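Local coordinates for protein probable cobalt-precorrin-6B C(15)-methyltransferase (decarboxylating) (Methanothermobacter thermautotrophicus, PDB 1L3I) that probably methylates cobalt-precorrin-6B at C-15 with S-adenosyl-L-methionine and decarboxylates it at C-12, giving cobalt-precorrin-7 on the anaerobic route to adenosylcobalamin, at residues Y59-N64 with G89-A94; P99-A104 with R118-K123; C42-V47 with I68-M73. One frame throughout, in Å; residues are numbered along the deposited sequence.

Contact 1. Residues Y59-N64 with G89-A94; sequences YAIDRN and GDAPEA. With SAH (S-adenosyl-L-homocysteine), chain G.
The end of strand 57-62 and the loop leading into helix 91-95 meet around the adenosine half of bound S-adenosyl-L-homocysteine, the part of a Rossmann-type methyltransferase pocket where an acidic residue closes the second strand and the loop after the third meets adenine. The two segments are tied by one backbone bond, Gly89 N to Asp62 O, 2.9 Å with an N-H...O angle of 164°. Next to this bond Ile61 points toward helix 91-95, with both CG2 and CD1 against the methyl of Ala94; the CD1 to Ala94 CB distance is 3.8 Å.

Asp62 points away from the partner segment at CB, and its carboxylate meets the ribose. There OD1 receives SAH O2' at 2.8 Å and OD2 receives SAH O3' at 2.6 Å, one oxygen for each hydroxyl. OD1 also accepts, on its anti lone pair, the backbone N of Asn64 in an Asx turn, while Gly43 N donates to OD2.

Adenine is read from the other segment, where Ala91 N donates to SAH N1 at 2.9 Å. Arg63 has CG anti to its carbonyl carbon (chi1 -68°) and is extended from CG to NE, which carries it across one face of the base: CG stands 3.5 Å from SAH C2, and CD sits above the C5-C6 side. Beyond the ring Arg63 NE forms a salt bridge with Asp90 OD1 at 3.1 Å, the side chains lying side by side with guanidinium and carboxylate planes 57° apart.

Four donors thus hold the buried Asp62 carboxylate, which probably favours its charged form and fixes its rotation. Asp90 OD1, besides pairing with the arginine, lies 3.2 Å from SAH N6, on the side of the base where Ala91 N meets N1.

Contact 2. Residues P99-A104 with R118-K123; sequences PDIDIA and RIIKDK
Ile120, on the last turn of helix 113-122, sets its CG2 against both Ala104 CB and Ile101 CD1 of strand 101-106. This strand and helix are the first strand and the helix of a beta-alpha-beta crossover that continues into the parallel strand 128-134. The Ile101 and Ile120 side chains cross at about a right angle: the end of Ile101, CD1, meets the branch methyl CG2 of Ile120 at 3.9 Å. Ile101 achieves this with CG1 held between its backbone N and carbonyl carbon (chi1 55°), which swings CD1 toward the helix. Ala104 points its methyl toward the helix, and its CB comes closest to Ile120 CG2, at 3.5 Å, with Ile120 CD1 slightly farther. Val38 also touches Ile101 and Ala104, and Ile130 touches Ile120.

At the other end of the contact the chains join through backbone. Ile101 N donates to Lys123 O at 2.9 Å with an angle of 160°, and Asp100 CB packs on the same oxygen. Lys123 bends at chi3 and chi4, which carries its chain past Pro99: CE lies 3.7 Å from Pro99 O, and NZ donates to the carbonyl oxygens of Ile98 and Leu95.

Contact 3. Residues C42-V47 with I68-M73; sequences CGTGGV and ISTTEM. With SAH (S-adenosyl-L-homocysteine), chain G.
Thr71, on helix 65-77, presses its hydroxyl against the glycine-rich turn that follows the first strand of this Rossmann-type methyltransferase fold, and this is the tight part of the contact. Its OG1 lies 2.8 Å from Gly43 O and 3.4 Å from Gly45 N, the latter at too poor an angle for a bond; its own helix supplies a hydrogen-bond partner in Ala67 O. With OG1 anti to the carbonyl carbon (chi1 -63°), beside the backbone N, CG2 is left as the methyl that faces Gly45 CA, and it can come close because Gly45 has no CB on that side. The turn from Cys42 to Gly45 is of type II', closed by Gly45 N to Cys42 O at 2.8 Å. Gly43 and Gly45 both have positive phi, 49° at Gly43.

Flanking this centre the fit is looser. Two apolar contacts show it: Cys42 SG reaches Ile68 CD1 at 4.0 Å, and the methyls of Thr44 and Thr70 meet, CG2 to CG2, at 3.9 Å. Both of these threonines send their hydroxyls to other partners, Thr44 OG1 to Pro14 O and Thr70 OG1 to Glu66 O. Farther round the helix, the exposed Ser69 and the partly exposed Glu72 point away from the turn.

The face of the turn away from the helix holds the ligand. Backbone amides converge there on the homocysteine carboxylate: Gly45 N makes a weak bond to SAH OXT, and Gly46 N a better one, 3.0 Å long with an N-H...O angle of 157°.

All three contacts lie in the Rossmann-type methyltransferase domain. Along the chain contacts 1 and 3 interleave, their segments running 42-47, 59-64, 68-73, 89-94, whereas contact 2 opens after both have closed. Contacts 1 and 3 have centres about 12 Å apart; strand 57-62 of contact 1 adjoins the glycine-rich turn of contact 3, where Ile61 O probably accepts from Cys42 N, and both contacts touch SAH. The centre of contact 2 lies about 14 Å from that of contact 1 and 21 Å from that of contact 3, its Ile119 packing on Pro92 and its Pro99 on Tyr59. Contacts 1 and 2 reach the same sheet, but the Ile120 side chain is about 10 Å from SAH, so contact 2 packs the sheet without lining the pocket.

Contact 1. Residues Y59-N64 with G89-A94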
loop_
_atom_site.group_PDB
_atom_site.type_symbol
_atom_site.label_atom_id
_atom_site.label_comp_id
_atom_site.label_asym_id
_atom_site.label_seq_id
_atom_site.Cartn_x
_atom_site.Cartn_y
_atom_site.Cartn_z
ATOM N N TYR A 59 13.202 -24.886 17.171
ATOM C CA TYR A 59 13.054 -24.545 18.583
ATOM C C TYR A 59 12.058 -23.385 18.637
ATOM O O TYR A 59 12.364 -22.284 18.180
ATOM C CB TYR A 59 14.399 -24.099 19.159
ATOM C CG TYR A 59 15.398 -25.207 19.277
ATOM C CD1 TYR A 59 16.276 -25.486 18.232
ATOM C CD2 TYR A 59 15.430 -26.028 20.408
ATOM C CE1 TYR A 59 17.158 -26.560 18.304
ATOM C CE2 TYR A 59 16.309 -27.100 20.497
ATOM C CZ TYR A 59 17.164 -27.365 19.443
ATOM O OH TYR A 59 18.019 -28.433 19.522
ATOM N N ALA A 60 10.852 -23.639 19.140
ATOM C CA ALA A 60 9.802 -22.621 19.235
ATOM C C ALA A 60 9.696 -22.087 20.668
ATOM O O ALA A 60 9.340 -22.809 21.588
ATOM C CB ALA A 60 8.477 -23.195 18.781
ATOM N N ILE A 61 9.959 -20.799 20.827
ATOM C CA ILE A 61 9.952 -20.161 22.134
ATOM C C ILE A 61 8.803 -19.168 22.295
ATOM O O ILE A 61 8.430 -18.487 21.329
ATOM C CB ILE A 61 11.256 -19.357 22.312
ATOM C CG1 ILE A 61 12.473 -20.252 22.130
ATOM C CG2 ILE A 61 11.289 -18.660 23.644
ATOM C CD1 ILE A 61 13.772 -19.479 21.983
ATOM N N ASP A 62 8.271 -19.067 23.517
ATOM C CA ASP A 62 7.216 -18.108 23.836
ATOM C C ASP A 62 7.012 -17.920 25.344
ATOM O O ASP A 62 7.044 -18.880 26.105
ATOM C CB ASP A 62 5.892 -18.489 23.179
ATOM C CG ASP A 62 5.046 -17.269 22.851
ATOM O OD1 ASP A 62 4.640 -16.557 23.795
ATOM O OD2 ASP A 62 4.804 -17.020 21.650
ATOM N N ARG A 63 6.828 -16.666 25.748
ATOM C CA ARG A 63 6.576 -16.292 27.143
ATOM C C ARG A 63 5.222 -16.854 27.562
ATOM O O ARG A 63 5.035 -17.316 28.689
ATOM C CB ARG A 63 6.430 -14.773 27.281
ATOM C CG ARG A 63 7.632 -13.927 27.045
ATOM C CD ARG A 63 7.242 -12.469 27.184
ATOM N NE ARG A 63 8.402 -11.595 27.052
ATOM C CZ ARG A 63 8.439 -10.327 27.447
ATOM N NH1 ARG A 63 7.387 -9.761 28.012
ATOM N NH2 ARG A 63 9.546 -9.611 27.264
ATOM N N ASN A 64 4.256 -16.713 26.662
ATOM C CA ASN A 64 2.893 -17.133 26.900
ATOM C C ASN A 64 2.686 -18.637 26.867
ATOM O O ASN A 64 2.840 -19.268 25.814
ATOM C CB ASN A 64 1.947 -16.448 25.900
ATOM C CG ASN A 64 0.460 -16.529 26.307
ATOM O OD1 ASN A 64 -0.427 -16.230 25.500
ATOM N ND2 ASN A 64 0.187 -16.898 27.550
ATOM N N GLY A 89 8.937 -19.667 28.113
ATOM C CA GLY A 89 9.852 -18.820 28.853
ATOM C C GLY A 89 10.277 -17.614 28.054
ATOM O O GLY A 89 9.969 -17.483 26.869
ATOM N N ASP A 90 10.989 -16.724 28.724
ATOM C CA ASP A 90 11.478 -15.512 28.103
ATOM C C ASP A 90 12.600 -15.922 27.136
ATOM O O ASP A 90 13.454 -16.736 27.475
ATOM C CB ASP A 90 11.989 -14.576 29.197
ATOM C CG ASP A 90 12.076 -13.140 28.738
ATOM O OD1 ASP A 90 11.109 -12.643 28.106
ATOM O OD2 ASP A 90 13.114 -12.507 29.027
ATOM N N ALA A 91 12.577 -15.347 25.942
ATOM C CA ALA A 91 13.535 -15.655 24.885
ATOM C C ALA A 91 15.027 -15.706 25.199
ATOM O O ALA A 91 15.684 -16.697 24.870
ATOM C CB ALA A 91 13.302 -14.756 23.671
ATOM N N PRO A 92 15.597 -14.645 25.804
ATOM C CA PRO A 92 17.042 -14.722 26.075
ATOM C C PRO A 92 17.469 -15.950 26.886
ATOM O O PRO A 92 18.401 -16.652 26.486
ATOM C CB PRO A 92 17.319 -13.404 26.776
ATOM C CG PRO A 92 16.315 -12.481 26.123
ATOM C CD PRO A 92 15.071 -13.335 26.204
ATOM N N GLU A 93 16.729 -16.245 27.960
ATOM C CA GLU A 93 17.004 -17.403 28.811
ATOM C C GLU A 93 16.959 -18.673 27.978
ATOM O O GLU A 93 17.879 -19.498 28.044
ATOM C CB GLU A 93 15.977 -17.493 29.963
ATOM C CG GLU A 93 15.697 -18.913 30.557
ATOM C CD GLU A 93 14.534 -19.664 29.862
ATOM O OE1 GLU A 93 13.436 -19.066 29.708
ATOM O OE2 GLU A 93 14.711 -20.854 29.474
ATOM N N ALA A 94 15.887 -18.810 27.194
ATOM C CA ALA A 94 15.640 -19.975 26.344
ATOM C C ALA A 94 16.667 -20.128 25.235
ATOM O O ALA A 94 17.123 -21.243 24.957
ATOM C CB ALA A 94 14.252 -19.898 25.756
HETATM N N SAH G . 4.424 -15.468 14.146
HETATM C CA SAH G . 3.409 -16.118 14.982
HETATM C CB SAH G . 2.725 -15.106 15.939
HETATM C CG SAH G . 3.722 -14.429 16.922
HETATM S SD SAH G . 3.025 -13.264 18.099
HETATM C C SAH G . 2.379 -16.779 14.077
HETATM O O SAH G . 2.559 -16.685 12.850
HETATM O OXT SAH G . 1.428 -17.395 14.599
HETATM C "C5'" SAH G . 4.458 -12.775 19.027
HETATM C "C4'" SAH G . 4.775 -13.706 20.144
HETATM O "O4'" SAH G . 5.930 -13.126 20.779
HETATM C "C3'" SAH G . 3.656 -13.858 21.289
HETATM O "O3'" SAH G . 3.027 -15.168 21.473
HETATM C "C2'" SAH G . 4.457 -13.341 22.506
HETATM O "O2'" SAH G . 4.091 -13.827 23.807
HETATM C "C1'" SAH G . 5.875 -13.644 22.078
HETATM N N9 SAH G . 6.986 -12.956 22.721
HETATM C C8 SAH G . 7.214 -11.560 22.785
HETATM N N7 SAH G . 8.314 -11.291 23.421
HETATM C C5 SAH G . 8.843 -12.542 23.813
HETATM C C6 SAH G . 9.995 -12.927 24.521
HETATM N N6 SAH G . 10.874 -12.032 24.986
HETATM N N1 SAH G . 10.238 -14.251 24.737
HETATM C C2 SAH G . 9.358 -15.127 24.267
HETATM N N3 SAH G . 8.247 -14.891 23.592
HETATM C C4 SAH G . 8.035 -13.575 23.389
#

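Contact 2. Residues P99-A104 with R118-K123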
loop_
_atom_site.group_PDB
_atom_site.type_symbol
_atom_site.label_atom_id
_atom_site.label_comp_id
_atom_site.label_asym_id
_atom_site.label_seq_id
_atom_site.Cartn_x
_atom_site.Cartn_y
_atom_site.Cartn_z
ATOM N N PRO A 99 21.220 -25.269 20.746
ATOM C CA PRO A 99 22.489 -25.324 20.013
ATOM C C PRO A 99 22.570 -24.191 18.999
ATOM O O PRO A 99 21.695 -23.321 18.959
ATOM C CB PRO A 99 22.431 -26.693 19.335
ATOM C CG PRO A 99 20.983 -26.961 19.187
ATOM C CD PRO A 99 20.423 -26.480 20.500
ATOM N N ASP A 100 23.612 -24.192 18.174
ATOM C CA ASP A 100 23.743 -23.148 17.163
ATOM C C ASP A 100 22.655 -23.284 16.103
ATOM O O ASP A 100 22.190 -24.394 15.817
ATOM C CB ASP A 100 25.142 -23.164 16.531
ATOM C CG ASP A 100 26.221 -22.633 17.471
ATOM O OD1 ASP A 100 25.903 -21.988 18.503
ATOM O OD2 ASP A 100 27.411 -22.862 17.164
ATOM N N ILE A 101 22.290 -22.159 15.501
ATOM C CA ILE A 101 21.220 -22.127 14.511
ATOM C C ILE A 101 21.613 -21.647 13.123
ATOM O O ILE A 101 22.511 -20.831 12.955
ATOM C CB ILE A 101 20.074 -21.208 15.003
ATOM C CG1 ILE A 101 20.659 -19.820 15.317
ATOM C CG2 ILE A 101 19.384 -21.823 16.230
ATOM C CD1 ILE A 101 19.675 -18.812 15.766
ATOM N N ASP A 102 20.884 -22.133 12.134
ATOM C CA ASP A 102 21.098 -21.764 10.747
ATOM C C ASP A 102 20.090 -20.683 10.380
ATOM O O ASP A 102 20.376 -19.818 9.549
ATOM C CB ASP A 102 20.890 -22.973 9.851
ATOM C CG ASP A 102 21.896 -24.071 10.122
ATOM O OD1 ASP A 102 23.093 -23.851 9.827
ATOM O OD2 ASP A 102 21.506 -25.140 10.648
ATOM N N ILE A 103 18.912 -20.752 11.001
ATOM C CA ILE A 103 17.837 -19.811 10.749
ATOM C C ILE A 103 17.243 -19.310 12.063
ATOM O O ILE A 103 16.983 -20.086 12.981
ATOM C CB ILE A 103 16.702 -20.474 9.931
ATOM C CG1 ILE A 103 17.221 -20.962 8.582
ATOM C CG2 ILE A 103 15.540 -19.515 9.736
ATOM C CD1 ILE A 103 16.267 -21.908 7.891
ATOM N N ALA A 104 17.020 -18.007 12.142
ATOM C CA ALA A 104 16.416 -17.394 13.312
ATOM C C ALA A 104 15.334 -16.407 12.858
ATOM O O ALA A 104 15.610 -15.448 12.121
ATOM C CB ALA A 104 17.466 -16.668 14.135
ATOM N N ARG A 118 21.510 -9.861 19.820
ATOM C CA ARG A 118 22.912 -10.045 20.202
ATOM C C ARG A 118 23.182 -11.515 20.464
ATOM O O ARG A 118 24.199 -12.033 20.033
ATOM C CB ARG A 118 23.245 -9.275 21.470
ATOM C CG ARG A 118 23.536 -7.804 21.283
ATOM C CD ARG A 118 23.935 -7.227 22.618
ATOM N NE ARG A 118 24.051 -5.784 22.623
ATOM C CZ ARG A 118 23.472 -4.995 23.523
ATOM N NH1 ARG A 118 22.716 -5.515 24.493
ATOM N NH2 ARG A 118 23.683 -3.675 23.499
ATOM N N ILE A 119 22.277 -12.162 21.198
ATOM C CA ILE A 119 22.384 -13.594 21.506
ATOM C C ILE A 119 22.283 -14.419 20.226
ATOM O O ILE A 119 23.061 -15.343 20.032
ATOM C CB ILE A 119 21.282 -14.066 22.515
ATOM C CG1 ILE A 119 21.447 -13.360 23.868
ATOM C CG2 ILE A 119 21.284 -15.583 22.663
ATOM C CD1 ILE A 119 20.285 -13.574 24.829
ATOM N N ILE A 120 21.307 -14.117 19.368
ATOM C CA ILE A 120 21.167 -14.871 18.117
ATOM C C ILE A 120 22.471 -14.757 17.322
ATOM O O ILE A 120 22.898 -15.713 16.701
ATOM C CB ILE A 120 19.958 -14.393 17.236
ATOM C CG1 ILE A 120 18.622 -14.832 17.855
ATOM C CG2 ILE A 120 20.076 -14.967 15.822
ATOM C CD1 ILE A 120 17.395 -14.330 17.120
ATOM N N LYS A 121 23.110 -13.592 17.355
ATOM C CA LYS A 121 24.366 -13.445 16.630
ATOM C C LYS A 121 25.355 -14.472 17.195
ATOM O O LYS A 121 25.843 -15.298 16.443
ATOM C CB LYS A 121 24.951 -12.034 16.731
ATOM C CG LYS A 121 26.195 -11.875 15.890
ATOM C CD LYS A 121 26.945 -10.611 16.232
ATOM C CE LYS A 121 28.282 -10.570 15.471
ATOM N NZ LYS A 121 29.011 -9.268 15.689
ATOM N N ASP A 122 25.533 -14.495 18.527
ATOM C CA ASP A 122 26.457 -15.423 19.237
ATOM C C ASP A 122 26.286 -16.927 18.936
ATOM O O ASP A 122 27.179 -17.724 19.248
ATOM C CB ASP A 122 26.353 -15.288 20.775
ATOM C CG ASP A 122 26.919 -13.974 21.330
ATOM O OD1 ASP A 122 27.119 -12.968 20.631
ATOM O OD2 ASP A 122 27.116 -13.929 22.551
ATOM N N LYS A 123 25.140 -17.309 18.366
ATOM C CA LYS A 123 24.879 -18.714 18.065
ATOM C C LYS A 123 24.596 -18.993 16.604
ATOM O O LYS A 123 24.180 -20.108 16.266
ATOM C CB LYS A 123 23.652 -19.188 18.840
ATOM C CG LYS A 123 23.467 -18.580 20.213
ATOM C CD LYS A 123 22.604 -19.494 21.066
ATOM C CE LYS A 123 23.268 -20.855 21.232
ATOM N NZ LYS A 123 22.928 -21.369 22.571
#

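Contact 3. Residues C42-V47 with I68-M73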
loop_
_atom_site.group_PDB
_atom_site.type_symbol
_atom_site.label_atom_id
_atom_site.label_comp_id
_atom_site.label_asym_id
_atom_site.label_seq_id
_atom_site.Cartn_x
_atom_site.Cartn_y
_atom_site.Cartn_z
ATOM N N CYS A 42 6.782 -17.822 19.058
ATOM C CA CYS A 42 6.004 -18.618 18.116
ATOM C C CYS A 42 4.510 -18.319 18.011
ATOM O O CYS A 42 3.890 -18.693 17.019
ATOM C CB CYS A 42 6.245 -20.116 18.320
ATOM S SG CYS A 42 5.836 -20.781 19.919
ATOM N N GLY A 43 3.951 -17.637 19.010
ATOM C CA GLY A 43 2.538 -17.278 19.004
ATOM C C GLY A 43 1.590 -18.426 18.687
ATOM O O GLY A 43 1.588 -19.422 19.390
ATOM N N THR A 44 0.785 -18.256 17.636
ATOM C CA THR A 44 -0.171 -19.261 17.174
ATOM C C THR A 44 0.521 -20.441 16.456
ATOM O O THR A 44 -0.051 -21.524 16.330
ATOM C CB THR A 44 -1.221 -18.606 16.255
ATOM O OG1 THR A 44 -1.886 -17.564 16.967
ATOM C CG2 THR A 44 -2.255 -19.599 15.778
ATOM N N GLY A 45 1.735 -20.220 15.963
ATOM C CA GLY A 45 2.462 -21.283 15.297
ATOM C C GLY A 45 2.610 -21.126 13.803
ATOM O O GLY A 45 3.172 -21.999 13.149
ATOM N N GLY A 46 2.170 -20.000 13.257
ATOM C CA GLY A 46 2.269 -19.770 11.823
ATOM C C GLY A 46 3.648 -20.001 11.203
ATOM O O GLY A 46 3.772 -20.616 10.152
ATOM N N VAL A 47 4.695 -19.498 11.843
ATOM C CA VAL A 47 6.050 -19.662 11.318
ATOM C C VAL A 47 6.621 -21.027 11.695
ATOM O O VAL A 47 7.262 -21.679 10.880
ATOM C CB VAL A 47 6.961 -18.507 11.801
ATOM C CG1 VAL A 47 8.376 -18.712 11.344
ATOM C CG2 VAL A 47 6.421 -17.172 11.277
ATOM N N ILE A 68 2.356 -21.457 23.656
ATOM C CA ILE A 68 3.023 -22.754 23.531
ATOM C C ILE A 68 1.985 -23.867 23.329
ATOM O O ILE A 68 2.181 -24.789 22.534
ATOM C CB ILE A 68 3.898 -23.052 24.768
ATOM C CG1 ILE A 68 5.076 -22.059 24.839
ATOM C CG2 ILE A 68 4.374 -24.502 24.743
ATOM C CD1 ILE A 68 6.042 -22.143 23.671
ATOM N N SER A 69 0.867 -23.733 24.033
ATOM C CA SER A 69 -0.224 -24.693 23.924
ATOM C C SER A 69 -0.890 -24.630 22.533
ATOM O O SER A 69 -1.150 -25.670 21.922
ATOM C CB SER A 69 -1.239 -24.416 25.041
ATOM O OG SER A 69 -2.408 -25.206 24.904
ATOM N N THR A 70 -1.148 -23.414 22.040
ATOM C CA THR A 70 -1.773 -23.186 20.727
ATOM C C THR A 70 -0.889 -23.719 19.594
ATOM O O THR A 70 -1.388 -24.356 18.654
ATOM C CB THR A 70 -2.054 -21.686 20.519
ATOM O OG1 THR A 70 -2.891 -21.219 21.580
ATOM C CG2 THR A 70 -2.733 -21.424 19.188
ATOM N N THR A 71 0.418 -23.466 19.705
ATOM C CA THR A 71 1.375 -23.955 18.708
ATOM C C THR A 71 1.418 -25.500 18.712
ATOM O O THR A 71 1.334 -26.106 17.642
ATOM C CB THR A 71 2.802 -23.330 18.895
ATOM O OG1 THR A 71 2.735 -21.915 18.704
ATOM C CG2 THR A 71 3.797 -23.882 17.864
ATOM N N GLU A 72 1.485 -26.143 19.886
ATOM C CA GLU A 72 1.527 -27.620 19.936
ATOM C C GLU A 72 0.237 -28.200 19.352
ATOM O O GLU A 72 0.253 -29.170 18.589
ATOM C CB GLU A 72 1.769 -28.143 21.361
ATOM C CG GLU A 72 1.837 -29.687 21.517
ATOM C CD GLU A 72 2.870 -30.427 20.597
ATOM O OE1 GLU A 72 4.013 -29.946 20.386
ATOM O OE2 GLU A 72 2.558 -31.546 20.106
HETATM N N MSE A 73 -0.865 -27.528 19.645
HETATM C CA MSE A 73 -2.175 -27.927 19.155
HETATM C C MSE A 73 -2.213 -27.865 17.616
HETATM O O MSE A 73 -2.686 -28.795 16.961
HETATM C CB MSE A 73 -3.201 -26.977 19.740
HETATM C CG MSE A 73 -4.561 -27.565 19.908
HETATM SE SE MSE A 73 -5.826 -26.135 19.782
HETATM C CE MSE A 73 -6.667 -26.705 18.165
HETATM N N SAH G . 4.424 -15.468 14.146
HETATM C CA SAH G . 3.409 -16.118 14.982
HETATM C CB SAH G . 2.725 -15.106 15.939
HETATM C CG SAH G . 3.722 -14.429 16.922
HETATM S SD SAH G . 3.025 -13.264 18.099
HETATM C C SAH G . 2.379 -16.779 14.077
HETATM O O SAH G . 2.559 -16.685 12.850
HETATM O OXT SAH G . 1.428 -17.395 14.599
HETATM C "C5'" SAH G . 4.458 -12.775 19.027
HETATM C "C4'" SAH G . 4.775 -13.706 20.144
HETATM O "O4'" SAH G . 5.930 -13.126 20.779
HETATM C "C3'" SAH G . 3.656 -13.858 21.289
HETATM O "O3'" SAH G . 3.027 -15.168 21.473
HETATM C "C2'" SAH G . 4.457 -13.341 22.506
HETATM O "O2'" SAH G . 4.091 -13.827 23.807
HETATM C "C1'" SAH G . 5.875 -13.644 22.078
HETATM N N9 SAH G . 6.986 -12.956 22.721
HETATM C C8 SAH G . 7.214 -11.560 22.785
HETATM N N7 SAH G . 8.314 -11.291 23.421
HETATM C C5 SAH G . 8.843 -12.542 23.813
HETATM C C6 SAH G . 9.995 -12.927 24.521
HETATM N N6 SAH G . 10.874 -12.032 24.986
HETATM N N1 SAH G . 10.238 -14.251 24.737
HETATM C C2 SAH G . 9.358 -15.127 24.267
HETATM N N3 SAH G . 8.247 -14.891 23.592
HETATM C C4 SAH G . 8.035 -13.575 23.389
#